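Local coordinates for Gp15 protein (Listeria phage PSA, PDB 6R5W) that probably recognises the surface of Listeria cells for the phage, as a homotrimeric receptor binding protein whose C-terminal part is described here, at residues 63-71 against 103-114; 95-104 against 149-158. One frame throughout, in Å; residues are numbered along the deposited sequence.

Contact 1. Residues 63-71 against 103-114; sequences VTLTPKNGF and GTGICATLPTFL
Asn69 ND2 donates to the backbone carbonyl Ile106 O at 2.7 Å, the shortest polar bond between the two segments. It is almost straight (178°), runs in the carbonyl plane onto a lone pair, and lies in the plane of the Asn69 amide too, which should hold that group against rotation. The preceding residue grips the same strand twice: Lys68 N donates to Cys107 O at 2.8 Å from well above the carbonyl plane, while its side chain, bent at chi3 (78°), brings NZ within 2.8 Å of Thr109 OG1, a hydroxyl also bonded to Asp146. A water links Thr66 O with Thr109 N, bridging the backbones where they part.

Beyond the polar patch the side chains pack. The ring of Phe71 receives Cys107 CB over one face, 3.4 Å from its centroid in a CH-pi contact, with SG farther out along nearly the same normal; Thr104 O comes to the ring edge. At the other end Leu65 CD1 meets Leu110 CG at 4.1 Å, and Val63 CG2 reaches the ring of Pro111. Phe71 also lies against Val96 and Ile149, in strands of two different sheets. Lys68 to Phe71 form a type I' turn within the loop joining antiparallel strands 61-65 and 72-84; Lys68 and Asn69 dock on strand 105-109, an edge strand of the second sheet within this chain, as in a beta-sandwich.

Contact 2. Residues 95-104 against 149-158; sequences IVGKGTGSGT and IVGVGSVDVN
Asn158 packs tightly against the end of strand 87-97: its CB lies 3.5 Å from Ile95 CG2, the two side chains crossing at about a right angle, and 3.3 Å from Val96 O. With CG beside its backbone N (chi1 -64°), Asn158 lays OD1 next to Gly97 CA. A water donates to this OD1 and accepts from Lys98 N, while ND2 bonds to Gln129. Deeper in, Val96 CG2 and Ile149 CD1 meet tip to tip at 3.9 Å. Gly103 O lies 3.7 Å from Ile149 CG2, and Ser102 O sits 3.3 Å from Val155 CB.

The outer side is more open to solvent and is held by a polar bond. Here the extended chain of Lys98 passes over Val155 O, CD coming within 3.4 Å, and ends in a salt bridge from NZ to Asp156 OD1, 2.7 Å long and met nearly along the C-O axis. Ser154 OG accepts from Asp156 N, forming an ST turn just before the carboxylate. Through Lys98 on Val155 and Asp156, the type II' turn from Lys98 to Gly101 meets the type I turn from Ser154 to Val157 at one end of the two sheets, consistent with a beta-sandwich.

Contacts 1 and 2 lie side by side in the beta-rich C-terminal domain, their centres about 13 Å apart, and share Gly103 and Thr104. Along the chain their segments alternate: 63-71, then 95-104 running on into 103-114, and last 149-158. Each joins the two antiparallel sheets: strands 61-65 and 87-97 belong to one, the neighbours 105-109 and 146-152 to the other. Of two probable backbone bonds, Gly105 N to Ile149 O (2.7 Å) pairs strands of the second sheet, and Gly70 O to Thr100 N (3.1 Å) ties two turns. Contact 1 runs along the domain to the end distant from the N-terminal helices, where contact 2 lies; together they probably help hold the sheets together there.

Contact 1. Residues 63-71 against 103-114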
ATOM      1  N   VAL A  63     -17.393   3.168   7.912  1.00 35.42           N
ATOM      2  CA  VAL A  63     -18.812   3.533   7.941  1.00 38.40           C
ATOM      3  C   VAL A  63     -19.547   2.564   8.837  1.00 37.02           C
ATOM      4  O   VAL A  63     -19.221   1.376   8.883  1.00 37.11           O
ATOM      5  CB  VAL A  63     -19.520   3.532   6.541  1.00 41.14           C
ATOM      6  CG1 VAL A  63     -18.953   4.528   5.680  1.00 40.63           C
ATOM      7  CG2 VAL A  63     -19.478   2.104   5.913  1.00 39.96           C
ATOM      8  N   THR A  64     -20.561   3.058   9.579  1.00 36.77           N
ATOM      9  CA  THR A  64     -21.391   2.200  10.396  1.00 32.83           C
ATOM     10  C   THR A  64     -22.604   1.689   9.620  1.00 34.52           C
ATOM     11  O   THR A  64     -23.188   2.440   8.848  1.00 43.05           O
ATOM     12  CB  THR A  64     -21.908   2.954  11.635  1.00 39.02           C
ATOM     13  OG1 THR A  64     -20.834   3.254  12.498  1.00 44.51           O
ATOM     14  CG2 THR A  64     -22.907   2.117  12.373  1.00 44.40           C
ATOM     15  N   LEU A  65     -22.932   0.417   9.784  1.00 36.02           N
ATOM     16  CA  LEU A  65     -24.055  -0.202   9.101  1.00 40.72           C
ATOM     17  C   LEU A  65     -25.216  -0.387  10.074  1.00 40.66           C
ATOM     18  O   LEU A  65     -25.035  -0.919  11.190  1.00 46.98           O
ATOM     19  CB  LEU A  65     -23.674  -1.588   8.541  1.00 38.92           C
ATOM     20  CG  LEU A  65     -22.412  -1.655   7.693  1.00 33.42           C
ATOM     21  CD1 LEU A  65     -22.271  -3.122   7.218  1.00 40.78           C
ATOM     22  CD2 LEU A  65     -22.413  -0.712   6.545  1.00 38.71           C
ATOM     23  N   THR A  66     -26.399  -0.107   9.608  1.00 41.15           N
ATOM     24  CA  THR A  66     -27.634  -0.238  10.378  1.00 39.63           C
ATOM     25  C   THR A  66     -28.299  -1.598  10.125  1.00 41.93           C
ATOM     26  O   THR A  66     -28.549  -1.953   8.966  1.00 45.94           O
ATOM     27  CB  THR A  66     -28.602   0.867   9.984  1.00 48.72           C
ATOM     28  OG1 THR A  66     -27.997   2.139  10.230  1.00 54.13           O
ATOM     29  CG2 THR A  66     -29.888   0.718  10.781  1.00 55.22           C
ATOM     30  N   PRO A  67     -28.609  -2.354  11.161  1.00 38.15           N
ATOM     31  CA  PRO A  67     -29.233  -3.668  10.955  1.00 41.11           C
ATOM     32  C   PRO A  67     -30.626  -3.520  10.392  1.00 45.62           C
ATOM     33  O   PRO A  67     -31.308  -2.518  10.624  1.00 46.67           O
ATOM     34  CB  PRO A  67     -29.259  -4.303  12.351  1.00 37.49           C
ATOM     35  CG  PRO A  67     -28.958  -3.188  13.277  1.00 45.58           C
ATOM     36  CD  PRO A  67     -28.273  -2.107  12.580  1.00 40.85           C
ATOM     37  N   LYS A  68     -31.018  -4.514   9.600  1.00 38.61           N
ATOM     38  CA  LYS A  68     -32.278  -4.466   8.861  1.00 45.59           C
ATOM     39  C   LYS A  68     -33.103  -5.704   9.158  1.00 37.78           C
ATOM     40  O   LYS A  68     -32.623  -6.721   9.673  1.00 36.20           O
ATOM     41  CB  LYS A  68     -32.075  -4.406   7.322  1.00 40.88           C
ATOM     42  CG  LYS A  68     -31.291  -3.222   6.840  1.00 43.81           C
ATOM     43  CD  LYS A  68     -30.874  -3.350   5.410  1.00 44.86           C
ATOM     44  CE  LYS A  68     -31.973  -3.062   4.452  1.00 54.05           C
ATOM     45  NZ  LYS A  68     -31.426  -2.557   3.145  1.00 58.99           N
ATOM     46  N   ASN A  69     -34.398  -5.626   8.815  1.00 38.80           N
ATOM     47  CA  ASN A  69     -35.274  -6.793   8.812  1.00 37.35           C
ATOM     48  C   ASN A  69     -35.341  -7.492  10.154  1.00 36.31           C
ATOM     49  O   ASN A  69     -35.399  -8.729  10.228  1.00 39.43           O
ATOM     50  CB  ASN A  69     -34.816  -7.770   7.717  1.00 38.93           C
ATOM     51  CG  ASN A  69     -35.038  -7.235   6.375  1.00 42.27           C
ATOM     52  OD1 ASN A  69     -36.141  -6.790   6.045  1.00 46.77           O
ATOM     53  ND2 ASN A  69     -34.003  -7.253   5.548  1.00 41.17           N
ATOM     54  N   GLY A  70     -35.333  -6.700  11.233  1.00 35.10           N
ATOM     55  CA  GLY A  70     -35.484  -7.242  12.542  1.00 38.30           C
ATOM     56  C   GLY A  70     -34.205  -7.700  13.204  1.00 42.59           C
ATOM     57  O   GLY A  70     -34.214  -7.951  14.415  1.00 37.53           O
ATOM     58  N   PHE A  71     -33.116  -7.840  12.453  1.00 38.41           N
ATOM     59  CA  PHE A  71     -31.844  -8.166  13.075  1.00 37.78           C
ATOM     60  C   PHE A  71     -31.440  -7.042  14.057  1.00 33.84           C
ATOM     61  O   PHE A  71     -31.755  -5.850  13.852  1.00 33.11           O
ATOM     62  CB  PHE A  71     -30.747  -8.308  12.025  1.00 33.30           C
ATOM     63  CG  PHE A  71     -30.784  -9.601  11.234  1.00 32.26           C
ATOM     64  CD1 PHE A  71     -30.111 -10.702  11.709  1.00 31.75           C
ATOM     65  CD2 PHE A  71     -31.437  -9.670  10.048  1.00 34.00           C
ATOM     66  CE1 PHE A  71     -30.074 -11.903  11.021  1.00 35.40           C
ATOM     67  CE2 PHE A  71     -31.373 -10.879   9.289  1.00 34.99           C
ATOM     68  CZ  PHE A  71     -30.742 -11.967   9.787  1.00 33.99           C
ATOM     69  N   GLY A 103     -33.601 -14.509  11.624  1.00 34.47           N
ATOM     70  CA  GLY A 103     -32.242 -15.015  11.662  1.00 35.80           C
ATOM     71  C   GLY A 103     -31.649 -15.232  10.295  1.00 39.13           C
ATOM     72  O   GLY A 103     -30.518 -15.756  10.191  1.00 33.80           O
ATOM     73  N   THR A 104     -32.447 -14.975   9.258  1.00 36.57           N
ATOM     74  CA  THR A 104     -32.048 -15.212   7.877  1.00 33.90           C
ATOM     75  C   THR A 104     -32.430 -14.039   7.015  1.00 30.89           C
ATOM     76  O   THR A 104     -33.178 -13.145   7.409  1.00 34.21           O
ATOM     77  CB  THR A 104     -32.743 -16.464   7.324  1.00 38.79           C
ATOM     78  OG1 THR A 104     -34.159 -16.161   7.148  1.00 39.14           O
ATOM     79  CG2 THR A 104     -32.611 -17.575   8.261  1.00 39.18           C
ATOM     80  N   GLY A 105     -31.878 -13.995   5.797  1.00 32.85           N
ATOM     81  CA  GLY A 105     -32.150 -12.862   4.955  1.00 32.28           C
ATOM     82  C   GLY A 105     -31.159 -11.739   5.111  1.00 34.17           C
ATOM     83  O   GLY A 105     -30.058 -11.907   5.676  1.00 33.48           O
ATOM     84  N   ILE A 106     -31.547 -10.576   4.591  1.00 33.50           N
ATOM     85  CA  ILE A 106     -30.668  -9.411   4.557  1.00 36.01           C
ATOM     86  C   ILE A 106     -30.608  -8.744   5.927  1.00 39.91           C
ATOM     87  O   ILE A 106     -31.608  -8.217   6.428  1.00 41.26           O
ATOM     88  CB  ILE A 106     -31.110  -8.409   3.492  1.00 36.60           C
ATOM     89  CG1 ILE A 106     -30.919  -9.036   2.068  1.00 36.62           C
ATOM     90  CG2 ILE A 106     -30.289  -7.136   3.561  1.00 39.64           C
ATOM     91  CD1 ILE A 106     -31.557  -8.222   0.931  1.00 39.74           C
ATOM     92  N   CYS A 107     -29.442  -8.768   6.541  1.00 35.00           N
ATOM     93  CA  CYS A 107     -29.253  -8.188   7.885  1.00 34.45           C
ATOM     94  C   CYS A 107     -28.679  -6.778   7.858  1.00 34.91           C
ATOM     95  O   CYS A 107     -28.766  -6.076   8.857  1.00 34.64           O
ATOM     96  CB  CYS A 107     -28.372  -9.113   8.710  1.00 31.25           C
ATOM     97  SG  CYS A 107     -26.594  -9.232   8.118  1.00 33.49           S
ATOM     98  N   ALA A 108     -28.139  -6.325   6.735  1.00 32.35           N
ATOM     99  CA  ALA A 108     -27.520  -5.033   6.561  1.00 36.33           C
ATOM    100  C   ALA A 108     -27.141  -4.882   5.110  1.00 33.80           C
ATOM    101  O   ALA A 108     -27.017  -5.882   4.381  1.00 33.96           O
ATOM    102  CB  ALA A 108     -26.239  -4.886   7.428  1.00 37.99           C
ATOM    103  N   THR A 109     -27.003  -3.630   4.694  1.00 29.28           N
ATOM    104  CA  THR A 109     -26.627  -3.227   3.343  1.00 31.75           C
ATOM    105  C   THR A 109     -25.562  -2.151   3.403  1.00 35.06           C
ATOM    106  O   THR A 109     -25.699  -1.197   4.154  1.00 37.80           O
ATOM    107  CB  THR A 109     -27.851  -2.651   2.538  1.00 39.10           C
ATOM    108  OG1 THR A 109     -28.905  -3.624   2.536  1.00 37.24           O
ATOM    109  CG2 THR A 109     -27.453  -2.320   1.148  1.00 38.23           C
ATOM    110  N   LEU A 110     -24.480  -2.308   2.651  1.00 30.68           N
ATOM    111  CA  LEU A 110     -23.425  -1.310   2.651  1.00 31.20           C
ATOM    112  C   LEU A 110     -23.772  -0.186   1.680  1.00 35.82           C
ATOM    113  O   LEU A 110     -24.562  -0.380   0.728  1.00 35.41           O
ATOM    114  CB  LEU A 110     -22.111  -1.943   2.228  1.00 32.92           C
ATOM    115  CG  LEU A 110     -21.533  -3.006   3.226  1.00 33.42           C
ATOM    116  CD1 LEU A 110     -21.710  -4.368   2.659  1.00 36.95           C
ATOM    117  CD2 LEU A 110     -20.108  -2.722   3.475  1.00 33.40           C
ATOM    118  N   PRO A 111     -23.148   0.972   1.837  1.00 34.83           N
ATOM    119  CA  PRO A 111     -23.360   2.064   0.886  1.00 37.55           C
ATOM    120  C   PRO A 111     -23.016   1.677  -0.549  1.00 37.79           C
ATOM    121  O   PRO A 111     -22.103   0.879  -0.798  1.00 34.67           O
ATOM    122  CB  PRO A 111     -22.400   3.166   1.379  1.00 37.02           C
ATOM    123  CG  PRO A 111     -22.026   2.795   2.730  1.00 42.71           C
ATOM    124  CD  PRO A 111     -22.114   1.313   2.828  1.00 37.91           C
ATOM    125  N   THR A 112     -23.683   2.353  -1.496  1.00 35.16           N
ATOM    126  CA  THR A 112     -23.494   2.066  -2.918  1.00 37.95           C
ATOM    127  C   THR A 112     -22.033   2.229  -3.395  1.00 34.16           C
ATOM    128  O   THR A 112     -21.580   1.508  -4.293  1.00 33.77           O
ATOM    129  CB  THR A 112     -24.444   2.949  -3.770  1.00 44.63           C
ATOM    130  OG1 THR A 112     -24.163   4.338  -3.586  1.00 54.49           O
ATOM    131  CG2 THR A 112     -25.868   2.686  -3.368  1.00 41.72           C
ATOM    132  N   PHE A 113     -21.278   3.208  -2.857  1.00 33.21           N
ATOM    133  CA  PHE A 113     -19.897   3.313  -3.300  1.00 36.30           C
ATOM    134  C   PHE A 113     -19.011   2.130  -2.814  1.00 30.32           C
ATOM    135  O   PHE A 113     -17.841   2.015  -3.258  1.00 32.48           O
ATOM    136  CB  PHE A 113     -19.240   4.637  -2.871  1.00 34.70           C
ATOM    137  CG  PHE A 113     -18.891   4.732  -1.383  1.00 34.56           C
ATOM    138  CD1 PHE A 113     -19.829   5.065  -0.448  1.00 38.03           C
ATOM    139  CD2 PHE A 113     -17.600   4.498  -0.951  1.00 33.96           C
ATOM    140  CE1 PHE A 113     -19.512   5.175   0.885  1.00 43.24           C
ATOM    141  CE2 PHE A 113     -17.286   4.579   0.389  1.00 36.02           C
ATOM    142  CZ  PHE A 113     -18.251   4.916   1.298  1.00 37.27           C
ATOM    143  N   LEU A 114     -19.526   1.262  -1.939  1.00 33.50           N
ATOM    144  CA  LEU A 114     -18.803   0.050  -1.550  1.00 27.87           C
ATOM    145  C   LEU A 114     -19.408  -1.182  -2.213  1.00 32.14           C
ATOM    146  O   LEU A 114     -19.244  -2.285  -1.728  1.00 30.11           O
ATOM    147  CB  LEU A 114     -18.786  -0.090  -0.035  1.00 28.82           C
ATOM    148  CG  LEU A 114     -18.026   1.046   0.659  1.00 29.40           C
ATOM    149  CD1 LEU A 114     -17.999   0.738   2.153  1.00 35.62           C
ATOM    150  CD2 LEU A 114     -16.605   1.219   0.104  1.00 31.11           C
TER
HETATM  151  O   HOH W   1     -27.854  -1.367   6.472  1.00 39.52           O
HETATM  152  O   HOH W   2     -35.240 -11.457   9.191  1.00 37.62           O

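Contact 2. Residues 95-104 against 149-158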
ATOM      1  N   ILE A  95     -21.400  -8.517  14.654  1.00 29.34           N
ATOM      2  CA  ILE A  95     -22.151  -9.721  14.935  1.00 29.16           C
ATOM      3  C   ILE A  95     -23.618  -9.339  14.958  1.00 34.45           C
ATOM      4  O   ILE A  95     -23.987  -8.340  15.590  1.00 33.54           O
ATOM      5  CB  ILE A  95     -21.753 -10.353  16.267  1.00 34.03           C
ATOM      6  CG1 ILE A  95     -20.248 -10.722  16.282  1.00 31.95           C
ATOM      7  CG2 ILE A  95     -22.596 -11.629  16.602  1.00 31.65           C
ATOM      8  CD1 ILE A  95     -19.776 -11.217  17.660  1.00 35.33           C
ATOM      9  N   VAL A  96     -24.461 -10.086  14.221  1.00 36.35           N
ATOM     10  CA  VAL A  96     -25.903  -9.784  14.188  1.00 34.64           C
ATOM     11  C   VAL A  96     -26.626 -10.858  15.003  1.00 29.98           C
ATOM     12  O   VAL A  96     -26.239 -12.047  15.003  1.00 32.56           O
ATOM     13  CB  VAL A  96     -26.472  -9.691  12.758  1.00 32.05           C
ATOM     14  CG1 VAL A  96     -25.839  -8.547  12.041  1.00 32.17           C
ATOM     15  CG2 VAL A  96     -26.229 -11.035  12.012  1.00 32.13           C
ATOM     16  N   GLY A  97     -27.710 -10.434  15.661  1.00 32.36           N
ATOM     17  CA  GLY A  97     -28.603 -11.297  16.410  1.00 34.05           C
ATOM     18  C   GLY A  97     -29.998 -11.380  15.758  1.00 26.80           C
ATOM     19  O   GLY A  97     -30.409 -10.448  15.044  1.00 30.29           O
ATOM     20  N   LYS A  98     -30.701 -12.462  16.070  1.00 35.87           N
ATOM     21  CA  LYS A  98     -32.011 -12.737  15.470  1.00 33.45           C
ATOM     22  C   LYS A  98     -32.981 -11.601  15.711  1.00 37.72           C
ATOM     23  O   LYS A  98     -33.693 -11.170  14.794  1.00 35.91           O
ATOM     24  CB  LYS A  98     -32.542 -14.021  16.044  1.00 35.34           C
ATOM     25  CG  LYS A  98     -33.875 -14.506  15.375  1.00 37.67           C
ATOM     26  CD  LYS A  98     -34.397 -15.619  16.201  1.00 36.94           C
ATOM     27  CE  LYS A  98     -35.471 -16.378  15.372  1.00 46.00           C
ATOM     28  NZ  LYS A  98     -35.950 -17.550  16.151  1.00 47.92           N
ATOM     29  N   GLY A  99     -32.956 -11.021  16.920  1.00 39.41           N
ATOM     30  CA  GLY A  99     -33.864  -9.900  17.162  1.00 38.96           C
ATOM     31  C   GLY A  99     -35.304 -10.394  16.982  1.00 34.96           C
ATOM     32  O   GLY A  99     -35.690 -11.467  17.465  1.00 38.51           O
ATOM     33  N   THR A 100     -36.069  -9.610  16.295  1.00 36.89           N
ATOM     34  CA  THR A 100     -37.447  -9.949  15.980  1.00 46.83           C
ATOM     35  C   THR A 100     -37.619 -10.564  14.594  1.00 47.32           C
ATOM     36  O   THR A 100     -38.740 -10.920  14.224  1.00 41.79           O
ATOM     37  CB  THR A 100     -38.281  -8.679  16.049  1.00 38.01           C
ATOM     38  OG1 THR A 100     -37.733  -7.757  15.135  1.00 41.92           O
ATOM     39  CG2 THR A 100     -38.248  -8.086  17.470  1.00 50.45           C
ATOM     40  N   GLY A 101     -36.545 -10.781  13.859  1.00 41.28           N
ATOM     41  CA  GLY A 101     -36.631 -11.352  12.533  1.00 40.12           C
ATOM     42  C   GLY A 101     -36.468 -12.845  12.597  1.00 36.49           C
ATOM     43  O   GLY A 101     -36.630 -13.481  13.642  1.00 39.64           O
ATOM     44  N   SER A 102     -36.138 -13.434  11.438  1.00 31.29           N
ATOM     45  CA  SER A 102     -36.002 -14.870  11.306  1.00 30.23           C
ATOM     46  C   SER A 102     -34.604 -15.392  11.510  1.00 29.97           C
ATOM     47  O   SER A 102     -34.425 -16.632  11.592  1.00 33.53           O
ATOM     48  CB  SER A 102     -36.462 -15.281   9.897  1.00 32.54           C
ATOM     49  OG  SER A 102     -35.630 -14.640   8.921  1.00 32.07           O
ATOM     50  N   GLY A 103     -33.601 -14.509  11.624  1.00 34.47           N
ATOM     51  CA  GLY A 103     -32.242 -15.015  11.662  1.00 35.80           C
ATOM     52  C   GLY A 103     -31.649 -15.232  10.295  1.00 39.13           C
ATOM     53  O   GLY A 103     -30.518 -15.756  10.191  1.00 33.80           O
ATOM     54  N   THR A 104     -32.447 -14.975   9.258  1.00 36.57           N
ATOM     55  CA  THR A 104     -32.048 -15.212   7.877  1.00 33.90           C
ATOM     56  C   THR A 104     -32.430 -14.039   7.015  1.00 30.89           C
ATOM     57  O   THR A 104     -33.178 -13.145   7.409  1.00 34.21           O
ATOM     58  CB  THR A 104     -32.743 -16.464   7.324  1.00 38.79           C
ATOM     59  OG1 THR A 104     -34.159 -16.161   7.148  1.00 39.14           O
ATOM     60  CG2 THR A 104     -32.611 -17.575   8.261  1.00 39.18           C
ATOM     61  N   ILE A 149     -27.944 -13.495   4.779  1.00 28.67           N
ATOM     62  CA  ILE A 149     -27.733 -14.768   5.455  1.00 30.25           C
ATOM     63  C   ILE A 149     -28.679 -15.826   4.870  1.00 34.49           C
ATOM     64  O   ILE A 149     -29.892 -15.745   5.055  1.00 38.46           O
ATOM     65  CB  ILE A 149     -27.914 -14.620   6.985  1.00 31.59           C
ATOM     66  CG1 ILE A 149     -26.893 -13.627   7.537  1.00 35.30           C
ATOM     67  CG2 ILE A 149     -27.796 -15.970   7.640  1.00 33.27           C
ATOM     68  CD1 ILE A 149     -27.187 -13.193   8.952  1.00 38.83           C
ATOM     69  N   VAL A 150     -28.127 -16.784   4.138  1.00 31.10           N
ATOM     70  CA  VAL A 150     -28.863 -17.788   3.381  1.00 31.05           C
ATOM     71  C   VAL A 150     -28.954 -19.115   4.091  1.00 31.32           C
ATOM     72  O   VAL A 150     -29.963 -19.806   3.992  1.00 32.71           O
ATOM     73  CB  VAL A 150     -28.181 -17.951   1.997  1.00 30.79           C
ATOM     74  CG1 VAL A 150     -28.608 -19.240   1.325  1.00 36.74           C
ATOM     75  CG2 VAL A 150     -28.472 -16.760   1.130  1.00 30.57           C
ATOM     76  N   GLY A 151     -27.918 -19.508   4.835  1.00 29.68           N
ATOM     77  CA  GLY A 151     -27.996 -20.741   5.604  1.00 26.95           C
ATOM     78  C   GLY A 151     -27.344 -20.547   6.936  1.00 34.68           C
ATOM     79  O   GLY A 151     -26.313 -19.873   6.996  1.00 29.53           O
ATOM     80  N   VAL A 152     -27.948 -21.097   7.999  1.00 32.31           N
ATOM     81  CA  VAL A 152     -27.378 -20.999   9.348  1.00 30.74           C
ATOM     82  C   VAL A 152     -27.568 -22.353  10.035  1.00 35.96           C
ATOM     83  O   VAL A 152     -28.567 -23.071   9.839  1.00 29.67           O
ATOM     84  CB  VAL A 152     -27.967 -19.871  10.211  1.00 33.06           C
ATOM     85  CG1 VAL A 152     -27.642 -18.508   9.718  1.00 34.49           C
ATOM     86  CG2 VAL A 152     -29.549 -20.021  10.365  1.00 36.09           C
ATOM     87  N   GLY A 153     -26.620 -22.683  10.909  1.00 31.30           N
ATOM     88  CA  GLY A 153     -26.768 -23.884  11.712  1.00 33.03           C
ATOM     89  C   GLY A 153     -27.969 -23.770  12.637  1.00 32.93           C
ATOM     90  O   GLY A 153     -28.680 -24.759  12.886  1.00 31.89           O
ATOM     91  N   SER A 154     -28.172 -22.583  13.179  1.00 31.80           N
ATOM     92  CA  SER A 154     -29.300 -22.300  14.061  1.00 32.79           C
ATOM     93  C   SER A 154     -29.755 -20.864  13.944  1.00 30.37           C
ATOM     94  O   SER A 154     -28.949 -19.921  14.118  1.00 31.86           O
ATOM     95  CB  SER A 154     -28.932 -22.610  15.547  1.00 36.73           C
ATOM     96  OG  SER A 154     -29.907 -21.976  16.382  1.00 36.69           O
ATOM     97  N   VAL A 155     -31.070 -20.668  13.711  1.00 28.65           N
ATOM     98  CA  VAL A 155     -31.581 -19.308  13.602  1.00 28.75           C
ATOM     99  C   VAL A 155     -31.545 -18.538  14.919  1.00 31.08           C
ATOM    100  O   VAL A 155     -31.715 -17.315  14.906  1.00 33.64           O
ATOM    101  CB  VAL A 155     -33.018 -19.264  13.052  1.00 34.91           C
ATOM    102  CG1 VAL A 155     -33.070 -19.974  11.686  1.00 34.15           C
ATOM    103  CG2 VAL A 155     -33.977 -19.898  14.046  1.00 34.96           C
ATOM    104  N   ASP A 156     -31.348 -19.237  16.029  1.00 34.33           N
ATOM    105  CA  ASP A 156     -31.365 -18.603  17.344  1.00 39.39           C
ATOM    106  C   ASP A 156     -29.975 -18.247  17.875  1.00 42.96           C
ATOM    107  O   ASP A 156     -29.868 -17.770  19.002  1.00 39.89           O
ATOM    108  CB  ASP A 156     -32.020 -19.530  18.361  1.00 39.36           C
ATOM    109  CG  ASP A 156     -33.453 -19.821  18.008  1.00 41.30           C
ATOM    110  OD1 ASP A 156     -34.156 -18.860  17.681  1.00 38.70           O
ATOM    111  OD2 ASP A 156     -33.833 -21.006  18.003  1.00 50.57           O
ATOM    112  N   VAL A 157     -28.935 -18.417  17.086  1.00 36.61           N
ATOM    113  CA  VAL A 157     -27.533 -18.142  17.492  1.00 32.01           C
ATOM    114  C   VAL A 157     -27.045 -16.964  16.669  1.00 39.21           C
ATOM    115  O   VAL A 157     -27.419 -16.819  15.496  1.00 35.15           O
ATOM    116  CB  VAL A 157     -26.656 -19.377  17.292  1.00 36.67           C
ATOM    117  CG1 VAL A 157     -25.179 -19.103  17.566  1.00 34.19           C
ATOM    118  CG2 VAL A 157     -27.161 -20.504  18.226  1.00 40.60           C
ATOM    119  N   ASN A 158     -26.269 -16.079  17.292  1.00 32.53           N
ATOM    120  CA  ASN A 158     -25.840 -14.904  16.581  1.00 29.56           C
ATOM    121  C   ASN A 158     -24.878 -15.328  15.459  1.00 24.57           C
ATOM    122  O   ASN A 158     -24.245 -16.392  15.519  1.00 31.76           O
ATOM    123  CB  ASN A 158     -25.094 -13.905  17.507  1.00 37.48           C
ATOM    124  CG  ASN A 158     -25.974 -13.330  18.627  1.00 45.56           C
ATOM    125  OD1 ASN A 158     -27.187 -13.455  18.609  1.00 37.20           O
ATOM    126  ND2 ASN A 158     -25.332 -12.654  19.592  1.00 36.18           N
TER
HETATM  127  O   HOH W   3     -29.418 -14.668  17.620  1.00 37.73           O